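Local atomic coordinates of abietadiene synthase, chloroplastic (Abies grandis, PDB entry 3S9V), a protein that belongs to the terpene synthase family of plant enzymes, a largely helical protein that pairs an N-terminal terpene synthase domain with a metal-binding domain. Residues S531-I536 with Y580-D585; L88-W93 with I129-T134; T35-I40 with D286-E291. All blocks are in the same frame, centred on the assembly; numbering follows the deposited sequence.

Interaction 1. Residues S531-I536 with Y580-D585; sequences SNFTVI and YNTFND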
loop_
_atom_site.group_PDB
_atom_site.type_symbol
_atom_site.label_atom_id
_atom_site.label_comp_id
_atom_site.label_asym_id
_atom_site.label_seq_id
_atom_site.Cartn_x
_atom_site.Cartn_y
_atom_site.Cartn_z
ATOM N N SER A 531 29.658 -1.853 -1.245
ATOM C CA SER A 531 29.195 -1.742 0.138
ATOM C C SER A 531 30.134 -2.506 1.063
ATOM O O SER A 531 30.512 -2.014 2.126
ATOM C CB SER A 531 27.783 -2.311 0.292
ATOM O OG SER A 531 26.851 -1.583 -0.481
ATOM N N ASN A 532 30.507 -3.718 0.659
ATOM C CA ASN A 532 31.406 -4.532 1.468
ATOM C C ASN A 532 32.722 -3.785 1.669
ATOM O O ASN A 532 33.305 -3.815 2.754
ATOM C CB ASN A 532 31.668 -5.882 0.799
ATOM C CG ASN A 532 31.772 -7.010 1.806
ATOM O OD1 ASN A 532 32.546 -6.933 2.759
ATOM N ND2 ASN A 532 30.987 -8.061 1.605
ATOM N N PHE A 533 33.190 -3.101 0.632
ATOM C CA PHE A 533 34.426 -2.355 0.776
ATOM C C PHE A 533 34.289 -1.141 1.683
ATOM O O PHE A 533 35.259 -0.743 2.319
ATOM C CB PHE A 533 34.988 -1.944 -0.584
ATOM C CG PHE A 533 36.054 -2.874 -1.083
ATOM C CD1 PHE A 533 35.783 -3.801 -2.082
ATOM C CD2 PHE A 533 37.317 -2.871 -0.497
ATOM C CE1 PHE A 533 36.749 -4.712 -2.490
ATOM C CE2 PHE A 533 38.293 -3.781 -0.898
ATOM C CZ PHE A 533 38.005 -4.702 -1.897
ATOM N N THR A 534 33.100 -0.548 1.756
ATOM C CA THR A 534 32.933 0.597 2.648
ATOM C C THR A 534 32.966 0.082 4.089
ATOM O O THR A 534 33.369 0.800 4.999
ATOM C CB THR A 534 31.608 1.368 2.391
ATOM O OG1 THR A 534 30.483 0.505 2.601
ATOM C CG2 THR A 534 31.573 1.886 0.976
ATOM N N VAL A 535 32.561 -1.171 4.286
ATOM C CA VAL A 535 32.568 -1.774 5.619
ATOM C C VAL A 535 33.995 -2.114 6.029
ATOM O O VAL A 535 34.414 -1.814 7.148
ATOM C CB VAL A 535 31.715 -3.063 5.665
ATOM C CG1 VAL A 535 32.041 -3.875 6.919
ATOM C CG2 VAL A 535 30.244 -2.699 5.652
ATOM N N ILE A 536 34.729 -2.737 5.111
ATOM C CA ILE A 536 36.117 -3.131 5.334
ATOM C C ILE A 536 37.009 -1.919 5.612
ATOM O O ILE A 536 37.787 -1.914 6.573
ATOM C CB ILE A 536 36.679 -3.896 4.095
ATOM C CG1 ILE A 536 35.996 -5.262 3.961
ATOM C CG2 ILE A 536 38.181 -4.072 4.214
ATOM C CD1 ILE A 536 36.381 -6.002 2.687
ATOM N N TYR A 580 42.193 -2.562 -5.087
ATOM C CA TYR A 580 42.726 -2.229 -6.410
ATOM C C TYR A 580 42.283 -3.221 -7.499
ATOM O O TYR A 580 41.872 -2.820 -8.589
ATOM C CB TYR A 580 44.259 -2.174 -6.318
ATOM C CG TYR A 580 45.030 -1.937 -7.609
ATOM C CD1 TYR A 580 45.646 -2.996 -8.287
ATOM C CD2 TYR A 580 45.220 -0.647 -8.101
ATOM C CE1 TYR A 580 46.444 -2.770 -9.420
ATOM C CE2 TYR A 580 46.009 -0.411 -9.228
ATOM C CZ TYR A 580 46.620 -1.476 -9.881
ATOM O OH TYR A 580 47.411 -1.228 -10.986
ATOM N N ASN A 581 42.364 -4.514 -7.207
ATOM C CA ASN A 581 41.959 -5.510 -8.193
ATOM C C ASN A 581 40.456 -5.438 -8.467
ATOM O O ASN A 581 40.017 -5.519 -9.613
ATOM C CB ASN A 581 42.335 -6.920 -7.725
ATOM C CG ASN A 581 43.837 -7.124 -7.639
ATOM O OD1 ASN A 581 44.600 -6.472 -8.350
ATOM N ND2 ASN A 581 44.266 -8.043 -6.776
ATOM N N THR A 582 39.671 -5.283 -7.409
ATOM C CA THR A 582 38.233 -5.202 -7.558
ATOM C C THR A 582 37.822 -3.989 -8.384
ATOM O O THR A 582 37.048 -4.116 -9.331
ATOM C CB THR A 582 37.532 -5.135 -6.197
ATOM O OG1 THR A 582 37.669 -6.392 -5.525
ATOM C CG2 THR A 582 36.062 -4.816 -6.369
ATOM N N PHE A 583 38.353 -2.815 -8.065
ATOM C CA PHE A 583 37.939 -1.650 -8.821
ATOM C C PHE A 583 38.516 -1.456 -10.212
ATOM O O PHE A 583 37.956 -0.696 -11.001
ATOM C CB PHE A 583 38.086 -0.394 -7.974
ATOM C CG PHE A 583 37.041 -0.294 -6.906
ATOM C CD1 PHE A 583 37.276 -0.801 -5.629
ATOM C CD2 PHE A 583 35.778 0.223 -7.202
ATOM C CE1 PHE A 583 36.265 -0.803 -4.664
ATOM C CE2 PHE A 583 34.760 0.223 -6.244
ATOM C CZ PHE A 583 35.005 -0.293 -4.973
ATOM N N ASN A 584 39.621 -2.123 -10.530
ATOM C CA ASN A 584 40.154 -2.011 -11.882
ATOM C C ASN A 584 39.147 -2.771 -12.743
ATOM O O ASN A 584 38.908 -2.429 -13.902
ATOM C CB ASN A 584 41.533 -2.666 -12.008
ATOM C CG ASN A 584 42.662 -1.708 -11.711
ATOM O OD1 ASN A 584 42.553 -0.496 -11.945
ATOM N ND2 ASN A 584 43.765 -2.244 -11.212
ATOM N N ASP A 585 38.563 -3.804 -12.141
ATOM C CA ASP A 585 37.561 -4.640 -12.787
ATOM C C ASP A 585 36.307 -3.802 -13.033
ATOM O O ASP A 585 35.849 -3.679 -14.170
ATOM C CB ASP A 585 37.233 -5.836 -11.885
ATOM C CG ASP A 585 36.166 -6.747 -12.474
ATOM O OD1 ASP A 585 35.834 -7.766 -11.827
ATOM O OD2 ASP A 585 35.659 -6.450 -13.577
#

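Interaction 2. Residues L88-W93 with I129-T134; sequences LKDGSW and IEFFRT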
loop_
_atom_site.group_PDB
_atom_site.type_symbol
_atom_site.label_atom_id
_atom_site.label_comp_id
_atom_site.label_asym_id
_atom_site.label_seq_id
_atom_site.Cartn_x
_atom_site.Cartn_y
_atom_site.Cartn_z
ATOM N N LEU A 88 -31.505 -19.985 -6.174
ATOM C CA LEU A 88 -30.578 -21.060 -5.837
ATOM C C LEU A 88 -31.306 -22.354 -5.464
ATOM O O LEU A 88 -32.526 -22.359 -5.279
ATOM C CB LEU A 88 -29.664 -20.612 -4.692
ATOM C CG LEU A 88 -28.878 -19.315 -4.932
ATOM C CD1 LEU A 88 -28.054 -18.981 -3.700
ATOM C CD2 LEU A 88 -27.970 -19.466 -6.149
ATOM N N LYS A 89 -30.552 -23.445 -5.351
ATOM C CA LYS A 89 -31.115 -24.758 -5.022
ATOM C C LYS A 89 -31.863 -24.845 -3.698
ATOM O O LYS A 89 -32.835 -25.586 -3.584
ATOM C CB LYS A 89 -30.020 -25.830 -5.038
ATOM C CG LYS A 89 -29.492 -26.138 -6.424
ATOM C CD LYS A 89 -28.451 -27.250 -6.397
ATOM C CE LYS A 89 -27.974 -27.577 -7.803
ATOM N NZ LYS A 89 -26.953 -28.659 -7.806
ATOM N N ASP A 90 -31.413 -24.104 -2.695
ATOM C CA ASP A 90 -32.075 -24.138 -1.397
ATOM C C ASP A 90 -33.295 -23.208 -1.346
ATOM O O ASP A 90 -33.949 -23.086 -0.314
ATOM C CB ASP A 90 -31.081 -23.777 -0.287
ATOM C CG ASP A 90 -30.531 -22.355 -0.418
ATOM O OD1 ASP A 90 -29.694 -21.963 0.426
ATOM O OD2 ASP A 90 -30.932 -21.629 -1.357
ATOM N N GLY A 91 -33.593 -22.548 -2.462
ATOM C CA GLY A 91 -34.749 -21.670 -2.510
ATOM C C GLY A 91 -34.466 -20.207 -2.253
ATOM O O GLY A 91 -35.357 -19.363 -2.363
ATOM N N SER A 92 -33.225 -19.893 -1.907
ATOM C CA SER A 92 -32.862 -18.513 -1.636
ATOM C C SER A 92 -32.340 -17.838 -2.899
ATOM O O SER A 92 -32.152 -18.484 -3.933
ATOM C CB SER A 92 -31.767 -18.460 -0.572
ATOM O OG SER A 92 -30.541 -18.963 -1.091
ATOM N N TRP A 93 -32.130 -16.530 -2.793
ATOM C CA TRP A 93 -31.558 -15.724 -3.867
ATOM C C TRP A 93 -30.367 -15.045 -3.197
ATOM O O TRP A 93 -30.355 -14.870 -1.978
ATOM C CB TRP A 93 -32.532 -14.649 -4.355
ATOM C CG TRP A 93 -33.490 -15.101 -5.407
ATOM C CD1 TRP A 93 -33.283 -15.131 -6.762
ATOM C CD2 TRP A 93 -34.818 -15.579 -5.193
ATOM N NE1 TRP A 93 -34.408 -15.594 -7.403
ATOM C CE2 TRP A 93 -35.365 -15.877 -6.464
ATOM C CE3 TRP A 93 -35.602 -15.782 -4.047
ATOM C CZ2 TRP A 93 -36.660 -16.365 -6.621
ATOM C CZ3 TRP A 93 -36.895 -16.269 -4.205
ATOM C CH2 TRP A 93 -37.410 -16.554 -5.485
ATOM N N ILE A 129 -40.190 -18.812 0.206
ATOM C CA ILE A 129 -40.846 -18.710 1.503
ATOM C C ILE A 129 -40.283 -19.753 2.456
ATOM O O ILE A 129 -39.965 -19.446 3.610
ATOM C CB ILE A 129 -42.379 -18.900 1.383
ATOM C CG1 ILE A 129 -43.009 -17.634 0.800
ATOM C CG2 ILE A 129 -42.989 -19.194 2.750
ATOM C CD1 ILE A 129 -44.517 -17.696 0.692
ATOM N N GLU A 130 -40.146 -20.978 1.961
ATOM C CA GLU A 130 -39.621 -22.070 2.771
ATOM C C GLU A 130 -38.191 -21.793 3.193
ATOM O O GLU A 130 -37.831 -22.015 4.349
ATOM C CB GLU A 130 -39.703 -23.384 1.997
ATOM C CG GLU A 130 -41.092 -23.625 1.419
ATOM C CD GLU A 130 -41.238 -24.970 0.735
ATOM O OE1 GLU A 130 -40.246 -25.463 0.155
ATOM O OE2 GLU A 130 -42.357 -25.524 0.765
ATOM N N PHE A 131 -37.367 -21.306 2.268
ATOM C CA PHE A 131 -35.988 -21.001 2.630
ATOM C C PHE A 131 -35.975 -19.919 3.694
ATOM O O PHE A 131 -35.308 -20.049 4.714
ATOM C CB PHE A 131 -35.174 -20.492 1.445
ATOM C CG PHE A 131 -33.834 -19.947 1.853
ATOM C CD1 PHE A 131 -32.761 -20.804 2.071
ATOM C CD2 PHE A 131 -33.668 -18.589 2.111
ATOM C CE1 PHE A 131 -31.550 -20.319 2.542
ATOM C CE2 PHE A 131 -32.459 -18.097 2.583
ATOM C CZ PHE A 131 -31.399 -18.962 2.800
ATOM N N PHE A 132 -36.714 -18.845 3.445
ATOM C CA PHE A 132 -36.768 -17.735 4.387
ATOM C C PHE A 132 -37.180 -18.203 5.776
ATOM O O PHE A 132 -36.616 -17.759 6.774
ATOM C CB PHE A 132 -37.733 -16.658 3.883
ATOM C CG PHE A 132 -37.902 -15.497 4.834
ATOM C CD1 PHE A 132 -38.717 -15.607 5.955
ATOM C CD2 PHE A 132 -37.240 -14.298 4.610
ATOM C CE1 PHE A 132 -38.867 -14.540 6.835
ATOM C CE2 PHE A 132 -37.382 -13.229 5.484
ATOM C CZ PHE A 132 -38.196 -13.348 6.596
ATOM N N ARG A 133 -38.162 -19.097 5.840
ATOM C CA ARG A 133 -38.634 -19.614 7.121
ATOM C C ARG A 133 -37.574 -20.473 7.815
ATOM O O ARG A 133 -37.369 -20.361 9.023
ATOM C CB ARG A 133 -39.927 -20.424 6.933
ATOM C CG ARG A 133 -40.350 -21.212 8.169
ATOM C CD ARG A 133 -41.822 -21.608 8.113
ATOM N NE ARG A 133 -42.167 -22.252 6.855
ATOM C CZ ARG A 133 -42.977 -21.728 5.944
ATOM N NH1 ARG A 133 -43.539 -20.540 6.149
ATOM N NH2 ARG A 133 -43.221 -22.393 4.823
ATOM N N THR A 134 -36.890 -21.321 7.057
ATOM C CA THR A 134 -35.869 -22.164 7.660
ATOM C C THR A 134 -34.680 -21.328 8.113
ATOM O O THR A 134 -34.144 -21.524 9.203
ATOM C CB THR A 134 -35.367 -23.235 6.685
ATOM O OG1 THR A 134 -36.480 -23.981 6.178
ATOM C CG2 THR A 134 -34.412 -24.182 7.397
#

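Interaction 3. Residues T35-I40 with D286-E291; sequences TLISEI and DRHFKE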
loop_
_atom_site.group_PDB
_atom_site.type_symbol
_atom_site.label_atom_id
_atom_site.label_comp_id
_atom_site.label_asym_id
_atom_site.label_seq_id
_atom_site.Cartn_x
_atom_site.Cartn_y
_atom_site.Cartn_z
ATOM N N THR A 35 1.659 -15.920 -20.106
ATOM C CA THR A 35 0.220 -16.042 -20.287
ATOM C C THR A 35 -0.516 -15.145 -19.300
ATOM O O THR A 35 -1.369 -14.348 -19.687
ATOM C CB THR A 35 -0.235 -17.504 -20.081
ATOM O OG1 THR A 35 0.431 -18.343 -21.029
ATOM C CG2 THR A 35 -1.738 -17.636 -20.272
ATOM N N LEU A 36 -0.183 -15.282 -18.023
ATOM C CA LEU A 36 -0.814 -14.485 -16.987
ATOM C C LEU A 36 -0.683 -12.993 -17.260
ATOM O O LEU A 36 -1.633 -12.232 -17.071
ATOM C CB LEU A 36 -0.204 -14.832 -15.631
ATOM C CG LEU A 36 -0.661 -16.188 -15.091
ATOM C CD1 LEU A 36 0.236 -16.653 -13.954
ATOM C CD2 LEU A 36 -2.095 -16.058 -14.617
ATOM N N ILE A 37 0.492 -12.583 -17.720
ATOM C CA ILE A 37 0.742 -11.180 -18.005
ATOM C C ILE A 37 -0.135 -10.646 -19.127
ATOM O O ILE A 37 -0.644 -9.531 -19.043
ATOM C CB ILE A 37 2.232 -10.932 -18.361
ATOM C CG1 ILE A 37 3.113 -11.218 -17.142
ATOM C CG2 ILE A 37 2.446 -9.492 -18.782
ATOM C CD1 ILE A 37 4.589 -10.974 -17.381
ATOM N N SER A 38 -0.316 -11.428 -20.184
ATOM C CA SER A 38 -1.146 -10.955 -21.282
ATOM C C SER A 38 -2.619 -10.959 -20.862
ATOM O O SER A 38 -3.405 -10.132 -21.322
ATOM C CB SER A 38 -0.932 -11.817 -22.535
ATOM O OG SER A 38 -1.401 -13.138 -22.339
ATOM N N GLU A 39 -2.984 -11.876 -19.970
ATOM C CA GLU A 39 -4.361 -11.969 -19.502
ATOM C C GLU A 39 -4.709 -10.823 -18.563
ATOM O O GLU A 39 -5.827 -10.307 -18.580
ATOM C CB GLU A 39 -4.596 -13.310 -18.802
ATOM C CG GLU A 39 -4.676 -14.487 -19.760
ATOM C CD GLU A 39 -4.907 -15.811 -19.055
ATOM O OE1 GLU A 39 -5.173 -16.817 -19.751
ATOM O OE2 GLU A 39 -4.818 -15.849 -17.808
ATOM N N ILE A 40 -3.740 -10.432 -17.744
ATOM C CA ILE A 40 -3.929 -9.341 -16.801
ATOM C C ILE A 40 -3.890 -8.010 -17.543
ATOM O O ILE A 40 -4.565 -7.052 -17.158
ATOM C CB ILE A 40 -2.850 -9.383 -15.697
ATOM C CG1 ILE A 40 -3.108 -10.587 -14.789
ATOM C CG2 ILE A 40 -2.854 -8.090 -14.898
ATOM C CD1 ILE A 40 -2.039 -10.801 -13.741
ATOM N N ASP A 286 3.955 -5.197 -10.555
ATOM C CA ASP A 286 3.603 -4.009 -11.316
ATOM C C ASP A 286 4.551 -3.642 -12.468
ATOM O O ASP A 286 4.136 -2.967 -13.413
ATOM C CB ASP A 286 3.480 -2.814 -10.360
ATOM C CG ASP A 286 4.787 -2.506 -9.641
ATOM O OD1 ASP A 286 5.347 -1.411 -9.873
ATOM O OD2 ASP A 286 5.260 -3.361 -8.848
ATOM N N ARG A 287 5.811 -4.068 -12.414
ATOM C CA ARG A 287 6.738 -3.700 -13.489
ATOM C C ARG A 287 6.277 -4.229 -14.840
ATOM O O ARG A 287 6.646 -3.694 -15.889
ATOM C CB ARG A 287 8.159 -4.208 -13.203
ATOM C CG ARG A 287 8.358 -5.719 -13.338
ATOM C CD ARG A 287 9.803 -6.105 -13.025
ATOM N NE ARG A 287 10.098 -7.519 -13.268
ATOM C CZ ARG A 287 9.695 -8.517 -12.491
ATOM N NH1 ARG A 287 8.971 -8.272 -11.406
ATOM N NH2 ARG A 287 10.025 -9.764 -12.792
ATOM N N HIS A 288 5.460 -5.277 -14.810
ATOM C CA HIS A 288 4.956 -5.895 -16.030
ATOM C C HIS A 288 3.780 -5.159 -16.675
ATOM O O HIS A 288 3.343 -5.534 -17.764
ATOM C CB HIS A 288 4.519 -7.330 -15.741
ATOM C CG HIS A 288 5.600 -8.197 -15.177
ATOM N ND1 HIS A 288 6.761 -8.482 -15.864
ATOM C CD2 HIS A 288 5.686 -8.863 -14.002
ATOM C CE1 HIS A 288 7.514 -9.288 -15.137
ATOM N NE2 HIS A 288 6.884 -9.535 -14.002
ATOM N N PHE A 289 3.271 -4.114 -16.026
ATOM C CA PHE A 289 2.109 -3.400 -16.561
ATOM C C PHE A 289 2.204 -1.888 -16.480
ATOM O O PHE A 289 1.210 -1.218 -16.205
ATOM C CB PHE A 289 0.862 -3.837 -15.797
ATOM C CG PHE A 289 0.811 -5.302 -15.520
ATOM C CD1 PHE A 289 0.458 -6.204 -16.524
ATOM C CD2 PHE A 289 1.146 -5.790 -14.262
ATOM C CE1 PHE A 289 0.440 -7.576 -16.273
ATOM C CE2 PHE A 289 1.132 -7.155 -14.001
ATOM C CZ PHE A 289 0.777 -8.054 -15.014
ATOM N N LYS A 290 3.382 -1.339 -16.725
ATOM C CA LYS A 290 3.547 0.101 -16.634
ATOM C C LYS A 290 2.607 0.911 -17.522
ATOM O O LYS A 290 2.070 1.932 -17.083
ATOM C CB LYS A 290 5.010 0.473 -16.889
ATOM C CG LYS A 290 5.931 -0.062 -15.788
ATOM C CD LYS A 290 7.292 0.630 -15.754
ATOM C CE LYS A 290 8.148 0.293 -16.971
ATOM N NZ LYS A 290 8.527 -1.149 -17.028
ATOM N N GLU A 291 2.389 0.452 -18.749
ATOM C CA GLU A 291 1.508 1.150 -19.685
ATOM C C GLU A 291 0.047 1.093 -19.256
ATOM O O GLU A 291 -0.705 2.044 -19.470
ATOM C CB GLU A 291 1.624 0.546 -21.087
ATOM C CG GLU A 291 2.986 0.670 -21.743
ATOM C CD GLU A 291 3.092 -0.177 -23.002
ATOM O OE1 GLU A 291 3.144 -1.421 -22.877
ATOM O OE2 GLU A 291 3.109 0.398 -24.115
#

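Interaction 1. Residues S531-I536 with Y580-D585
Phe533 reaches from helix 521-541 toward Thr582 and Phe583 of helix 570-594, and its ring carries the whole contact. The CB atom sets out toward the second helix. At the root of the ring, Phe533 CG is already 4.1 Å from Phe583 CE1, and Phe533 CD1 comes to 4.0 Å from that same atom. One step further, Phe533 CE1 turns to the threonine, 3.6 Å from Thr582 OG1 and 3.8 Å from Thr582 CB; at the tip, Phe533 CZ stays 4.0 Å from Thr582 OG1. Thr582 OG1 lies at the edge of the ring, near its plane. Thr582 chi1 of -69° sets the hydroxyl beside that residue's backbone N, and its main partner is the carbonyl O of Gly578, one turn back. The two phenylalanines form an offset edge-to-face pair, with the edge of Phe583 toward the face of Phe533, planes at 62° and centroids 5.8 Å apart. No hydrogen bond links the segments. Aromatic neighbours extend the cluster: Phe579 and Phe494 meet the Phe533 ring, and Trp606 meets Phe583. The contact is buried within the metal-binding domain, where helix 461-491 adds Trp488 against Phe533 and helix 641-648 adds Ile647 against Phe583.

Interaction 2. Residues L88-W93 with I129-T134
Gly91 brings its bare backbone up to helix 122-136, its CA only 5.3 Å from that of Phe131, so that the aromatic side chain meets the turn's main chain as well as the side chains of Asp90 and Ser92. With phi at 96°, the glycine ends a type I turn that starts at Leu88, and Gly91 C rests 3.8 Å from Phe131 CB. Asp90 O approaches Phe131 CB to 3.4 Å. Ser92 CB lies over one face of the Phe131 ring, a CH-pi contact, while Asp90 OD1 comes obliquely to 3.3 Å from Phe131 CE1, carboxylate and ring planes being 44° apart. The other carboxylate oxygen looks back into its own loop. Asp90 OD2 accepts from Ser92 N at 2.9 Å, nearly straight at 163°. This bond to the backbone N two residues on makes an Asx turn; the donor comes from above the carboxylate plane. Asp90 OD2 also accepts from Ser92 OG at 2.7 Å, on the syn side. The two bonds to OD2 help to hold the carboxylate's orientation beside the ring. Gln87, Gly91 and Trp93 match the QxxxGxW pattern of the QW motif of terpene cyclases, and Gln87 NE2 binds Gly91 O. Helix 101-117 completes the setting, its Thr108 touching both Ser92 and Phe131.

Interaction 3. Residues T35-I40 with D286-E291
The N-terminal helix 29-46 lies here against the start of helix 290-301, where a short 3-10 turn leads into the N-cap residue Phe289; Ile37 and Ile40, three residues apart on the first helix, meet His288 and Phe289. Ile37 divides its branches between the two rings. Its CD1 sits over one face of the imidazole, 3.6 Å from His288 ND1, and its CG2 lies 3.7 Å from Phe289 CE1. With chi1 at -66°, CG2 is anti to the backbone N of Ile37 while CG1 stands beside that N, and CD1 extends from it to the imidazole. Ile40 CG2 covers a face of the phenyl ring, offset toward the rim and 3.9 Å from the Phe289 centroid. Both rings are sandwiched: Arg287 CG backs the far face of His288, and His288 CB backs that of Phe289. At the phenyl edge, in plane, the carbonyl O of Ile37 comes to 3.6 Å from Phe289 CE1. Leu466 and Tyr463 of helix 461-491 touch Ile40. Without a hydrogen bond between the segments, the apolar branches of Ile37 and Ile40 pack on ring faces, while the polar partner of His288 and Arg287 lies on helix 461-491: Asp470 forms a salt bridge with Arg287, and its weak bond from His288 NE2 probably helps to orient the imidazole, so that one face is presented to Ile37 CD1.

Overall arrangement
Starting from the N terminus, helix 29-46 supplies the first half of interaction 3, whose partner arrives 246 residues later at 286-291. Within that long excursion the chain makes interaction 2, a much shorter closure of 36 residues between 88-93 and 129-134, tying an interhelical loop to helix 122-136. Only after interaction 3 has closed does the chain reach interaction 1, which joins helices 521-541 and 570-594 of the metal-binding domain across 44 residues. No loops cross. Interactions 1 and 2 stand on opposite sides of the chain's centre, their centres 74 Å apart. The centre of interaction 3, where 286-291 returns to the N-terminal helix, is about 38 Å from that of interaction 1 and about 42 Å from that of interaction 2.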